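Local coordinates for protein glutaconate coenzyme a-transferase (PDB 1POI) that transfers the coenzyme A moiety from acetyl-CoA to glutaconate or (R)-2-hydroxyglutarate, a step in the fermentation of glutamate through the hydroxyglutarate pathway, at residues C72-S77 with N81-F86; R87-A92 with K268-F273. One frame throughout, in Å; residues are numbered along the deposited sequence.

Contact 1: residues C72-S77 with N81-F86; sequences CYTANS and NVSRRF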
loop_
_atom_site.group_PDB
_atom_site.type_symbol
_atom_site.label_atom_id
_atom_site.label_comp_id
_atom_site.label_asym_id
_atom_site.label_seq_id
_atom_site.Cartn_x
_atom_site.Cartn_y
_atom_site.Cartn_z
ATOM N N CYS A 72 -5.742 14.069 35.662
ATOM C CA CYS A 72 -7.076 13.697 35.171
ATOM C C CYS A 72 -7.320 12.196 35.363
ATOM O O CYS A 72 -8.415 11.805 35.766
ATOM C CB CYS A 72 -7.299 14.105 33.712
ATOM S SG CYS A 72 -6.244 13.324 32.470
ATOM N N TYR A 73 -6.268 11.389 35.192
ATOM C CA TYR A 73 -6.341 9.937 35.319
ATOM C C TYR A 73 -4.935 9.322 35.318
ATOM O O TYR A 73 -4.110 9.655 34.446
ATOM C CB TYR A 73 -7.165 9.385 34.135
ATOM C CG TYR A 73 -7.188 7.880 33.989
ATOM C CD1 TYR A 73 -6.193 7.215 33.268
ATOM C CD2 TYR A 73 -8.176 7.121 34.611
ATOM C CE1 TYR A 73 -6.167 5.825 33.172
ATOM C CE2 TYR A 73 -8.168 5.733 34.526
ATOM C CZ TYR A 73 -7.156 5.091 33.807
ATOM O OH TYR A 73 -7.133 3.710 33.762
ATOM N N THR A 74 -4.663 8.429 36.277
ATOM C CA THR A 74 -3.354 7.755 36.351
ATOM C C THR A 74 -3.467 6.268 36.706
ATOM O O THR A 74 -3.636 5.914 37.869
ATOM C CB THR A 74 -2.407 8.419 37.381
ATOM O OG1 THR A 74 -2.608 9.834 37.362
ATOM C CG2 THR A 74 -0.956 8.140 37.023
ATOM N N ALA A 75 -3.282 5.401 35.712
ATOM C CA ALA A 75 -3.388 3.956 35.908
ATOM C C ALA A 75 -2.795 3.214 34.745
ATOM O O ALA A 75 -2.945 3.626 33.611
ATOM C CB ALA A 75 -4.835 3.545 36.033
ATOM N N ASN A 76 -2.113 2.110 35.018
ATOM C CA ASN A 76 -1.572 1.305 33.942
ATOM C C ASN A 76 -2.801 0.437 33.580
ATOM O O ASN A 76 -2.859 -0.757 33.882
ATOM C CB ASN A 76 -0.390 0.487 34.449
ATOM C CG ASN A 76 0.909 0.843 33.743
ATOM O OD1 ASN A 76 0.910 1.431 32.662
ATOM N ND2 ASN A 76 2.022 0.502 34.355
ATOM N N SER A 77 -3.809 1.108 33.019
ATOM C CA SER A 77 -5.100 0.542 32.639
ATOM C C SER A 77 -5.083 -0.934 32.272
ATOM O O SER A 77 -4.386 -1.346 31.344
ATOM C CB SER A 77 -5.695 1.356 31.489
ATOM O OG SER A 77 -5.499 2.746 31.672
ATOM N N ASN A 81 -5.050 -0.621 38.332
ATOM C CA ASN A 81 -6.226 0.244 38.370
ATOM C C ASN A 81 -5.977 1.711 38.660
ATOM O O ASN A 81 -6.613 2.576 38.072
ATOM C CB ASN A 81 -7.225 -0.271 39.404
ATOM C CG ASN A 81 -8.103 -1.373 38.862
ATOM O OD1 ASN A 81 -8.066 -1.692 37.658
ATOM N ND2 ASN A 81 -8.915 -1.963 39.741
ATOM N N VAL A 82 -5.150 1.959 39.672
ATOM C CA VAL A 82 -4.780 3.294 40.144
ATOM C C VAL A 82 -3.316 3.153 40.484
ATOM O O VAL A 82 -2.985 2.421 41.401
ATOM C CB VAL A 82 -5.531 3.648 41.456
ATOM C CG1 VAL A 82 -5.220 5.080 41.876
ATOM C CG2 VAL A 82 -7.039 3.445 41.274
ATOM N N SER A 83 -2.444 3.785 39.707
ATOM C CA SER A 83 -1.006 3.705 39.945
ATOM C C SER A 83 -0.692 3.815 41.428
ATOM O O SER A 83 -1.213 4.677 42.142
ATOM C CB SER A 83 -0.261 4.770 39.160
ATOM O OG SER A 83 -0.397 4.547 37.769
ATOM N N ARG A 84 0.182 2.930 41.875
ATOM C CA ARG A 84 0.534 2.846 43.275
ATOM C C ARG A 84 1.469 3.909 43.835
ATOM O O ARG A 84 1.172 4.459 44.876
ATOM C CB ARG A 84 0.999 1.420 43.580
ATOM C CG ARG A 84 -0.021 0.391 43.088
ATOM C CD ARG A 84 0.553 -1.004 43.026
ATOM N NE ARG A 84 -0.398 -1.979 42.496
ATOM C CZ ARG A 84 -1.527 -2.346 43.102
ATOM N NH1 ARG A 84 -1.869 -1.819 44.267
ATOM N NH2 ARG A 84 -2.321 -3.247 42.541
ATOM N N ARG A 85 2.577 4.215 43.162
ATOM C CA ARG A 85 3.480 5.248 43.669
ATOM C C ARG A 85 2.682 6.547 43.718
ATOM O O ARG A 85 2.739 7.296 44.693
ATOM C CB ARG A 85 4.691 5.426 42.755
ATOM C CG ARG A 85 5.925 4.573 43.080
ATOM C CD ARG A 85 5.673 3.478 44.110
ATOM N NE ARG A 85 5.738 3.941 45.487
ATOM C CZ ARG A 85 4.983 3.459 46.473
ATOM N NH1 ARG A 85 4.096 2.500 46.248
ATOM N NH2 ARG A 85 5.125 3.925 47.703
ATOM N N PHE A 86 1.887 6.754 42.673
ATOM C CA PHE A 86 1.019 7.909 42.509
ATOM C C PHE A 86 0.057 8.055 43.697
ATOM O O PHE A 86 0.169 9.004 44.449
ATOM C CB PHE A 86 0.269 7.778 41.149
ATOM C CG PHE A 86 -0.999 8.599 41.037
ATOM C CD1 PHE A 86 -0.949 9.946 40.707
ATOM C CD2 PHE A 86 -2.241 8.023 41.293
ATOM C CE1 PHE A 86 -2.121 10.711 40.640
ATOM C CE2 PHE A 86 -3.410 8.773 41.228
ATOM C CZ PHE A 86 -3.349 10.121 40.902
#
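The backbone oxygen of T74 takes the amide proton of S83, with S83 N 3.1 Å from T74 O and a nearly straight N-H...O angle of 160°. The donor is tilted out of the carbonyl plane, and this one bond pins the residue just before helix 84-92 to the end of the short strand 73-74. T74 CB is directed at 81-86 and lies over one face of the F86 ring. It sits 3.7 Å from the ring centroid and almost exactly on its normal, a CH-pi contact, while T74 OG1 leans toward the rim, 3.4 Å from F86 CE1. With T74 CG2 anti to the backbone N, the methyl turns to S83, where it lies 3.7 Å from S83 OG. The hydroxyl's polar need is met by Y69 OH, with which T74 OG1 is hydrogen-bonded. Within 72-77, Y73 OH and S77 OG share a 2.8 Å hydrogen bond that draws the chain after the strand back on the tyrosine; N76 is the centre of an inverse gamma turn. S83 makes no side-chain cap of its own, and the carboxylate of D58 in helix 55-62 accepts from F86 N and, weakly, from R85 N. What results is a buried strand-to-helix connection, tightly folded back on itself, within the Rossmann-like parallel alpha/beta fold of the CoA-transferase family.

Contact 2: residues R87-A92 with K268-F273; sequences RKWFEA and KTQEDF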
loop_
_atom_site.group_PDB
_atom_site.type_symbol
_atom_site.label_atom_id
_atom_site.label_comp_id
_atom_site.label_asym_id
_atom_site.label_seq_id
_atom_site.Cartn_x
_atom_site.Cartn_y
_atom_site.Cartn_z
ATOM N N ARG A 87 -0.834 7.094 43.925
ATOM C CA ARG A 87 -1.781 7.225 45.031
ATOM C C ARG A 87 -1.145 7.195 46.408
ATOM O O ARG A 87 -1.746 7.646 47.380
ATOM C CB ARG A 87 -2.902 6.185 44.938
ATOM C CG ARG A 87 -2.474 4.740 45.139
ATOM C CD ARG A 87 -3.196 4.090 46.344
ATOM N NE ARG A 87 -4.653 3.993 46.197
ATOM C CZ ARG A 87 -5.286 3.104 45.421
ATOM N NH1 ARG A 87 -4.594 2.219 44.696
ATOM N NH2 ARG A 87 -6.622 3.071 45.400
ATOM N N LYS A 88 0.076 6.679 46.499
ATOM C CA LYS A 88 0.766 6.606 47.785
ATOM C C LYS A 88 1.357 7.966 48.130
ATOM O O LYS A 88 1.107 8.519 49.206
ATOM C CB LYS A 88 1.861 5.529 47.766
ATOM C CG LYS A 88 2.347 5.118 49.143
ATOM C CD LYS A 88 1.185 4.876 50.111
ATOM C CE LYS A 88 0.989 6.053 51.079
ATOM N NZ LYS A 88 -0.347 6.001 51.764
ATOM N N TRP A 89 2.126 8.518 47.208
ATOM C CA TRP A 89 2.702 9.816 47.450
ATOM C C TRP A 89 1.637 10.874 47.655
ATOM O O TRP A 89 1.784 11.736 48.514
ATOM C CB TRP A 89 3.629 10.198 46.330
ATOM C CG TRP A 89 4.917 9.524 46.439
ATOM C CD1 TRP A 89 5.132 8.195 46.628
ATOM C CD2 TRP A 89 6.200 10.135 46.337
ATOM N NE1 TRP A 89 6.482 7.934 46.641
ATOM C CE2 TRP A 89 7.161 9.113 46.465
ATOM C CE3 TRP A 89 6.634 11.456 46.143
ATOM C CZ2 TRP A 89 8.532 9.368 46.405
ATOM C CZ3 TRP A 89 7.995 11.707 46.080
ATOM C CH2 TRP A 89 8.927 10.673 46.210
ATOM N N PHE A 90 0.554 10.824 46.895
ATOM C CA PHE A 90 -0.484 11.819 47.113
ATOM C C PHE A 90 -1.119 11.576 48.486
ATOM O O PHE A 90 -1.368 12.528 49.236
ATOM C CB PHE A 90 -1.556 11.811 46.020
ATOM C CG PHE A 90 -2.658 12.801 46.267
ATOM C CD1 PHE A 90 -2.446 14.155 46.063
ATOM C CD2 PHE A 90 -3.882 12.392 46.756
ATOM C CE1 PHE A 90 -3.436 15.091 46.348
ATOM C CE2 PHE A 90 -4.890 13.327 47.048
ATOM C CZ PHE A 90 -4.662 14.675 46.843
ATOM N N GLU A 91 -1.378 10.308 48.812
ATOM C CA GLU A 91 -1.962 9.956 50.100
ATOM C C GLU A 91 -1.016 10.320 51.239
ATOM O O GLU A 91 -1.441 10.630 52.343
ATOM C CB GLU A 91 -2.271 8.475 50.157
ATOM C CG GLU A 91 -3.724 8.135 49.855
ATOM C CD GLU A 91 -3.982 6.630 49.710
ATOM O OE1 GLU A 91 -3.118 5.806 50.117
ATOM O OE2 GLU A 91 -5.057 6.278 49.183
ATOM N N ALA A 92 0.274 10.294 50.965
ATOM C CA ALA A 92 1.251 10.635 51.980
ATOM C C ALA A 92 1.316 12.158 52.218
ATOM O O ALA A 92 1.685 12.614 53.302
ATOM C CB ALA A 92 2.618 10.106 51.559
ATOM N N LYS A 268 3.954 -1.734 44.757
ATOM C CA LYS A 268 3.039 -1.667 45.904
ATOM C C LYS A 268 3.751 -1.139 47.127
ATOM O O LYS A 268 3.117 -0.897 48.160
ATOM C CB LYS A 268 2.397 -3.015 46.230
ATOM C CG LYS A 268 1.613 -3.608 45.090
ATOM C CD LYS A 268 0.778 -4.807 45.508
ATOM C CE LYS A 268 0.141 -5.452 44.266
ATOM N NZ LYS A 268 -0.846 -6.511 44.580
ATOM N N THR A 269 5.080 -1.064 47.042
ATOM C CA THR A 269 5.900 -0.537 48.124
ATOM C C THR A 269 7.129 0.144 47.530
ATOM O O THR A 269 7.725 -0.324 46.541
ATOM C CB THR A 269 6.403 -1.623 49.104
ATOM O OG1 THR A 269 7.425 -2.405 48.470
ATOM C CG2 THR A 269 5.278 -2.531 49.584
ATOM N N GLN A 270 7.545 1.208 48.197
ATOM C CA GLN A 270 8.702 1.993 47.812
ATOM C C GLN A 270 9.977 1.149 47.734
ATOM O O GLN A 270 10.849 1.402 46.894
ATOM C CB GLN A 270 8.895 3.101 48.832
ATOM C CG GLN A 270 9.807 4.200 48.373
ATOM C CD GLN A 270 9.254 4.924 47.184
ATOM O OE1 GLN A 270 8.055 5.221 47.128
ATOM N NE2 GLN A 270 10.110 5.180 46.201
ATOM N N GLU A 271 10.080 0.154 48.618
ATOM C CA GLU A 271 11.240 -0.738 48.677
ATOM C C GLU A 271 11.332 -1.592 47.431
ATOM O O GLU A 271 12.389 -1.652 46.772
ATOM C CB GLU A 271 11.127 -1.699 49.856
ATOM C CG GLU A 271 11.050 -1.085 51.233
ATOM C CD GLU A 271 11.382 -2.107 52.325
ATOM O OE1 GLU A 271 11.734 -3.264 51.980
ATOM O OE2 GLU A 271 11.308 -1.750 53.526
ATOM N N ASP A 272 10.228 -2.301 47.161
ATOM C CA ASP A 272 10.127 -3.197 46.011
ATOM C C ASP A 272 10.331 -2.352 44.784
ATOM O O ASP A 272 11.051 -2.752 43.860
ATOM C CB ASP A 272 8.745 -3.876 45.938
ATOM C CG ASP A 272 8.552 -4.994 46.974
ATOM O OD1 ASP A 272 9.547 -5.502 47.548
ATOM O OD2 ASP A 272 7.378 -5.377 47.194
ATOM N N PHE A 273 9.737 -1.154 44.827
ATOM C CA PHE A 273 9.804 -0.184 43.743
ATOM C C PHE A 273 11.226 0.262 43.421
ATOM O O PHE A 273 11.691 0.145 42.278
ATOM C CB PHE A 273 8.957 1.037 44.081
ATOM C CG PHE A 273 8.963 2.074 43.006
ATOM C CD1 PHE A 273 8.192 1.905 41.856
ATOM C CD2 PHE A 273 9.796 3.187 43.095
ATOM C CE1 PHE A 273 8.256 2.824 40.812
ATOM C CE2 PHE A 273 9.867 4.113 42.053
ATOM C CZ PHE A 273 9.096 3.927 40.911
#
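A chi1 of -164° extends Q270 away from its backbone N, and a bend at chi2 (63°) then swings the amide to the indole of W89, whose CG lies beside its backbone N. The two side chains cross at about a right angle and meet at a single point, where W89 NE1 donates to Q270 OE1 over 3.2 Å. On the indole side the direction is good: the N-H...O angle is 172° and the oxygen lies in the ring plane, at its edge. On the amide side it is less so, for the donor stands above the carbonyl plane and not on a lone pair. Q270 OE1 also accepts from R85 NE, its stronger partner, and Q270 NE2 donates to G62 O, which together limit how the amide can turn. If W89 gave way to a phenylalanine, Q270 OE1 would probably lose its indole donor, leaving the bond from R85 as the one remaining hold described here. T269 provides the N-cap of helix 270-282, T269 OG1 accepting from D272 N at 3.1 Å. Sparse and near the surface, this is a polar side-chain bridge from helix 84-92 to the T269-capped N-terminal turn of helix 270-282.

In the fold
Helix 84-92 is the element both contacts share: contact 1 holds its N-terminal start against strand 73-74, and contact 2 joins its later turns to the start of helix 270-282. Their centres are about 12 Å apart on the same side of the chain's centre, contact 1 buried and contact 2 nearer the surface. Along the chain they follow in series, but 72-77 and 81-86 are near neighbours, whereas 175 residues separate the segments of contact 2. R85 links the two, its aliphatic part packing on F273. One helix, which precedes strand 96-99, the outermost on its side of the parallel sheet within this chain, is thereby tied both to the nearby strand 73-74 and to helix 270-282, far along the chain.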